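PDB 5DK5: 3'-5' exonuclease crn-4 from Caenorhabditis elegans, which degrades RNA and DNA from the 3' end as a DEDDh-family exonuclease and takes part in the breakdown of DNA during apoptosis. Local coordinates for residues M141-R146 / E265-C270; E216-C221 / L252-I257. One frame throughout, in Å; residues are numbered along the deposited sequence.

Contact 1. Residues M141-R146 / E265-C270. With ZN (zinc ion), chain I.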
loop_
_atom_site.group_PDB
_atom_site.type_symbol
_atom_site.label_atom_id
_atom_site.label_comp_id
_atom_site.label_asym_id
_atom_site.label_seq_id
_atom_site.Cartn_x
_atom_site.Cartn_y
_atom_site.Cartn_z
ATOM N N MET B 141 -13.411 21.977 -1.919
ATOM C CA MET B 141 -12.344 22.477 -2.777
ATOM C C MET B 141 -12.257 24.002 -2.656
ATOM O O MET B 141 -13.206 24.700 -3.010
ATOM C CB MET B 141 -12.592 22.070 -4.229
ATOM C CG MET B 141 -11.376 22.217 -5.125
ATOM S SD MET B 141 -10.118 20.970 -4.789
ATOM C CE MET B 141 -8.946 21.327 -6.093
ATOM N N PRO B 142 -11.122 24.527 -2.153
ATOM C CA PRO B 142 -11.035 25.975 -1.927
ATOM C C PRO B 142 -10.955 26.782 -3.219
ATOM O O PRO B 142 -10.547 26.265 -4.259
ATOM C CB PRO B 142 -9.748 26.127 -1.111
ATOM C CG PRO B 142 -8.917 24.969 -1.506
ATOM C CD PRO B 142 -9.874 23.839 -1.772
ATOM N N ALA B 143 -11.337 28.051 -3.138
ATOM C CA ALA B 143 -11.386 28.915 -4.308
ATOM C C ALA B 143 -10.005 29.152 -4.910
ATOM O O ALA B 143 -9.880 29.351 -6.117
ATOM C CB ALA B 143 -12.031 30.243 -3.946
ATOM N N PHE B 144 -8.970 29.136 -4.072
ATOM C CA PHE B 144 -7.614 29.404 -4.549
ATOM C C PHE B 144 -6.939 28.156 -5.130
ATOM O O PHE B 144 -5.801 28.225 -5.595
ATOM C CB PHE B 144 -6.746 29.998 -3.429
ATOM C CG PHE B 144 -6.829 29.263 -2.120
ATOM C CD1 PHE B 144 -6.226 28.027 -1.957
ATOM C CD2 PHE B 144 -7.489 29.828 -1.040
ATOM C CE1 PHE B 144 -6.295 27.360 -0.748
ATOM C CE2 PHE B 144 -7.561 29.166 0.171
ATOM C CZ PHE B 144 -6.962 27.931 0.318
ATOM N N PHE B 145 -7.641 27.023 -5.101
ATOM C CA PHE B 145 -7.185 25.813 -5.784
ATOM C C PHE B 145 -7.955 25.583 -7.088
ATOM O O PHE B 145 -7.629 24.672 -7.852
ATOM C CB PHE B 145 -7.335 24.578 -4.883
ATOM C CG PHE B 145 -6.220 24.392 -3.877
ATOM C CD1 PHE B 145 -5.135 25.253 -3.820
ATOM C CD2 PHE B 145 -6.259 23.325 -2.994
ATOM C CE1 PHE B 145 -4.119 25.057 -2.897
ATOM C CE2 PHE B 145 -5.248 23.123 -2.071
ATOM C CZ PHE B 145 -4.178 23.989 -2.022
ATOM N N ARG B 146 -8.977 26.398 -7.338
ATOM C CA ARG B 146 -9.791 26.261 -8.542
ATOM C C ARG B 146 -9.384 27.285 -9.606
ATOM O O ARG B 146 -10.004 27.382 -10.666
ATOM C CB ARG B 146 -11.274 26.396 -8.197
ATOM C CG ARG B 146 -11.810 25.207 -7.406
ATOM C CD ARG B 146 -13.314 25.273 -7.203
ATOM N NE ARG B 146 -14.037 25.367 -8.467
ATOM C CZ ARG B 146 -15.353 25.226 -8.589
ATOM N NH1 ARG B 146 -16.102 24.975 -7.523
ATOM N NH2 ARG B 146 -15.923 25.330 -9.783
ATOM N N GLU B 265 -11.233 39.549 -10.416
ATOM C CA GLU B 265 -12.573 39.465 -9.844
ATOM C C GLU B 265 -13.238 38.127 -10.148
ATOM O O GLU B 265 -14.354 37.865 -9.697
ATOM C CB GLU B 265 -13.452 40.606 -10.361
ATOM C CG GLU B 265 -13.626 40.632 -11.879
ATOM C CD GLU B 265 -14.676 41.629 -12.337
ATOM O OE1 GLU B 265 -15.619 41.907 -11.565
ATOM O OE2 GLU B 265 -14.558 42.136 -13.473
ATOM N N MET B 266 -12.560 37.284 -10.922
ATOM C CA MET B 266 -13.065 35.946 -11.207
ATOM C C MET B 266 -12.941 35.058 -9.974
ATOM O O MET B 266 -13.645 34.055 -9.852
ATOM C CB MET B 266 -12.314 35.322 -12.384
ATOM C CG MET B 266 -12.653 35.940 -13.733
ATOM S SD MET B 266 -11.515 35.472 -15.055
ATOM C CE MET B 266 -11.108 33.780 -14.615
ATOM N N TYR B 267 -12.044 35.428 -9.064
ATOM C CA TYR B 267 -11.936 34.744 -7.781
ATOM C C TYR B 267 -13.081 35.220 -6.879
ATOM O O TYR B 267 -13.239 36.430 -6.737
ATOM C CB TYR B 267 -10.580 35.034 -7.123
ATOM C CG TYR B 267 -10.378 34.325 -5.798
ATOM C CD1 TYR B 267 -10.985 34.789 -4.637
ATOM C CD2 TYR B 267 -9.581 33.192 -5.710
ATOM C CE1 TYR B 267 -10.810 34.141 -3.431
ATOM C CE2 TYR B 267 -9.396 32.539 -4.507
ATOM C CZ TYR B 267 -10.012 33.019 -3.370
ATOM O OH TYR B 267 -9.833 32.375 -2.165
ATOM N N GLY B 268 -13.886 34.340 -6.271
ATOM C CA GLY B 268 -13.861 32.889 -6.405
ATOM C C GLY B 268 -15.202 32.411 -6.933
ATOM O O GLY B 268 -16.002 31.821 -6.206
ATOM N N VAL B 269 -15.452 32.696 -8.206
ATOM C CA VAL B 269 -16.696 32.324 -8.870
ATOM C C VAL B 269 -16.418 31.315 -9.974
ATOM O O VAL B 269 -15.537 31.524 -10.809
ATOM C CB VAL B 269 -17.401 33.555 -9.472
ATOM C CG1 VAL B 269 -18.684 33.146 -10.181
ATOM C CG2 VAL B 269 -17.693 34.581 -8.385
ATOM N N CYS B 270 -17.169 30.219 -9.973
ATOM C CA CYS B 270 -17.023 29.205 -11.007
ATOM C C CYS B 270 -17.319 29.817 -12.367
ATOM O O CYS B 270 -18.343 30.474 -12.552
ATOM C CB CYS B 270 -17.949 28.017 -10.748
ATOM S SG CYS B 270 -18.007 26.851 -12.124
HETATM ZN ZN ZN I . -19.684 25.530 -11.305
#

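Contact 2. Residues E216-C221 / L252-I257. With ZN (zinc ion), chain I.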
loop_
_atom_site.group_PDB
_atom_site.type_symbol
_atom_site.label_atom_id
_atom_site.label_comp_id
_atom_site.label_asym_id
_atom_site.label_seq_id
_atom_site.Cartn_x
_atom_site.Cartn_y
_atom_site.Cartn_z
ATOM N N GLU B 216 -5.369 28.284 -16.119
ATOM C CA GLU B 216 -6.252 27.136 -15.933
ATOM C C GLU B 216 -7.222 27.368 -14.780
ATOM O O GLU B 216 -6.848 27.899 -13.733
ATOM C CB GLU B 216 -5.438 25.862 -15.688
ATOM C CG GLU B 216 -4.718 25.350 -16.931
ATOM C CD GLU B 216 -4.165 23.945 -16.761
ATOM O OE1 GLU B 216 -4.307 23.370 -15.661
ATOM O OE2 GLU B 216 -3.588 23.413 -17.733
ATOM N N LEU B 217 -8.473 26.969 -14.998
ATOM C CA LEU B 217 -9.528 27.087 -14.000
ATOM C C LEU B 217 -10.218 25.741 -13.818
ATOM O O LEU B 217 -10.251 24.927 -14.740
ATOM C CB LEU B 217 -10.557 28.141 -14.415
ATOM C CG LEU B 217 -10.034 29.500 -14.881
ATOM C CD1 LEU B 217 -11.145 30.269 -15.574
ATOM C CD2 LEU B 217 -9.480 30.297 -13.715
ATOM N N LEU B 218 -10.765 25.513 -12.628
ATOM C CA LEU B 218 -11.541 24.310 -12.354
ATOM C C LEU B 218 -13.029 24.637 -12.309
ATOM O O LEU B 218 -13.483 25.396 -11.450
ATOM C CB LEU B 218 -11.095 23.667 -11.039
ATOM C CG LEU B 218 -9.659 23.138 -10.985
ATOM C CD1 LEU B 218 -9.440 22.368 -9.688
ATOM C CD2 LEU B 218 -9.331 22.259 -12.189
ATOM N N THR B 219 -13.776 24.060 -13.247
ATOM C CA THR B 219 -15.213 24.295 -13.363
ATOM C C THR B 219 -15.988 23.002 -13.130
ATOM O O THR B 219 -15.417 21.913 -13.155
ATOM C CB THR B 219 -15.580 24.862 -14.744
ATOM O OG1 THR B 219 -15.202 23.930 -15.765
ATOM C CG2 THR B 219 -14.874 26.190 -14.985
ATOM N N CYS B 220 -17.296 23.133 -12.926
ATOM C CA CYS B 220 -18.133 22.009 -12.517
ATOM C C CYS B 220 -18.660 21.173 -13.681
ATOM O O CYS B 220 -19.155 20.065 -13.474
ATOM C CB CYS B 220 -19.321 22.517 -11.699
ATOM S SG CYS B 220 -20.388 23.680 -12.591
ATOM N N CYS B 221 -18.566 21.700 -14.898
ATOM C CA CYS B 221 -19.180 21.046 -16.049
ATOM C C CYS B 221 -18.429 21.309 -17.349
ATOM O O CYS B 221 -17.767 22.335 -17.507
ATOM C CB CYS B 221 -20.634 21.504 -16.192
ATOM S SG CYS B 221 -21.530 20.747 -17.566
ATOM N N LEU B 252 -14.711 18.221 -10.754
ATOM C CA LEU B 252 -14.255 19.448 -11.403
ATOM C C LEU B 252 -13.294 19.154 -12.551
ATOM O O LEU B 252 -12.424 18.288 -12.449
ATOM C CB LEU B 252 -13.589 20.386 -10.392
ATOM C CG LEU B 252 -14.450 20.810 -9.197
ATOM C CD1 LEU B 252 -13.687 21.781 -8.310
ATOM C CD2 LEU B 252 -15.770 21.423 -9.645
ATOM N N VAL B 253 -13.468 19.901 -13.636
ATOM C CA VAL B 253 -12.701 19.727 -14.864
ATOM C C VAL B 253 -11.800 20.935 -15.116
ATOM O O VAL B 253 -12.145 22.061 -14.757
ATOM C CB VAL B 253 -13.653 19.512 -16.068
ATOM C CG1 VAL B 253 -13.083 20.094 -17.366
ATOM C CG2 VAL B 253 -13.972 18.035 -16.230
ATOM N N VAL B 254 -10.649 20.694 -15.735
ATOM C CA VAL B 254 -9.746 21.773 -16.114
ATOM C C VAL B 254 -10.333 22.557 -17.280
ATOM O O VAL B 254 -10.721 21.980 -18.297
ATOM C CB VAL B 254 -8.350 21.243 -16.504
ATOM C CG1 VAL B 254 -7.485 22.360 -17.101
ATOM C CG2 VAL B 254 -7.659 20.630 -15.300
ATOM N N THR B 255 -10.397 23.875 -17.119
ATOM C CA THR B 255 -10.877 24.766 -18.169
ATOM C C THR B 255 -9.816 25.807 -18.494
ATOM O O THR B 255 -9.476 26.646 -17.662
ATOM C CB THR B 255 -12.178 25.479 -17.763
ATOM O OG1 THR B 255 -13.172 24.506 -17.418
ATOM C CG2 THR B 255 -12.702 26.346 -18.897
ATOM N N THR B 256 -9.296 25.734 -19.711
ATOM C CA THR B 256 -8.340 26.713 -20.199
ATOM C C THR B 256 -8.966 28.100 -20.227
ATOM O O THR B 256 -10.118 28.260 -20.631
ATOM C CB THR B 256 -7.838 26.337 -21.614
ATOM O OG1 THR B 256 -6.695 25.479 -21.504
ATOM C CG2 THR B 256 -7.466 27.577 -22.442
ATOM N N ILE B 257 -8.209 29.094 -19.772
ATOM C CA ILE B 257 -8.571 30.489 -19.993
ATOM C C ILE B 257 -7.449 31.174 -20.766
ATOM O O ILE B 257 -6.292 31.173 -20.350
ATOM C CB ILE B 257 -8.859 31.244 -18.676
ATOM C CG1 ILE B 257 -9.052 32.735 -18.967
ATOM C CG2 ILE B 257 -7.746 31.035 -17.656
ATOM C CD1 ILE B 257 -9.774 33.482 -17.879
HETATM ZN ZN ZN I . -19.684 25.530 -11.305
HETATM O O HOH W 1 -15.356 23.198 -19.146
#

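Contact 1. Residues M141-R146 / E265-C270
A143, F144 and R146 meet Y267, G268 and C270 in a loop-to-loop packing contact, which joins the turn entering strand 147-150 of the RNase H-like exonuclease fold to the loop that carries part of a four-cysteine zinc site. No hydrogen bond crosses it. The nearest CA atoms across the contact are those of A143 and G268, 5.1 Å apart, and both residues are small enough for it: a CB on G268 would clash with that of A143. The peptide bond before G268 is cis. With CG of Y267 anti to its backbone N (chi1 -178°), the phenol reaches along the turn, and its CZ sits 3.5 Å from A143 CB. F144 and Y267 run side by side and point the same way, the phenol OH coming to the edge of the F144 ring, near its plane, 3.6 Å from CD2. P142 CB lies over the rim of one face of the F144 ring, and Y99 and L106 of helix 95-109 also touch this side chain. R146 suits the metal end: its guanidinium is held by the backbone oxygen of L218, while C270 SG, the thiolate that binds zinc at 2.3 Å, lies 3.5 Å from R146 NH2, oblique to the guanidinium plane.

Contact 2. Residues E216-C221 / L252-I257
L217 and T219 pair with T255 and V253 in an antiparallel ladder at the edge of the mixed sheet of this exonuclease. Four backbone hydrogen bonds satisfy N-H and C=O of L217, T219, V253 and T255. The shortest runs from T255 N to L217 O at 2.6 Å; its partner, L217 N to T255 O, is 2.9 Å long. T219 N meets V253 O, and V253 N returns to T219 O at 2.8 Å. Of the groups turned outward, the L218 backbone bonds to R146, and L252 N to Q131 OE1. Threonine suits T219 and T255: their hydroxyls bond to each other at 2.7 Å, and a water bonded to T255 OG1 donates to C221 O. On the other face, L218 CD2 packs on V254 CG2 at 3.9 Å, while V254 CG1 lies 3.6 Å from E216 OE1. The carboxylate of E216 is bonded by N150, with a weak bond from Y148. An alanine here would probably leave the N150 amide without this acceptor and open a gap beside V254 CG1. Strand 216-219 lies between strands 147-150 and 253-256, with W127 of helix 124-136 against L218 and V254.

How the contacts relate
The two contacts lie side by side, their centres 11 Å apart, and meet where the 141-146 loop runs up to strand 216-219: the backbone oxygen of R146 in contact 1 is 2.8 Å from L218 N in contact 2, a probable hydrogen bond. Packing adds to this, with M266 CE 3.5 Å from I257 CD1 and R146 NE 3.6 Å from L252 CD1. Both contacts also reach the same zinc ion. Contact 2 supplies C220 from just past the end of strand 216-219 and contact 1 supplies C270; C273 and C280 complete the site, so the metal joins the 265-270 loop to the chain just after that strand. The nuclease centre is separate: the side chain of E216 is about 14 Å from the bound magnesium ion.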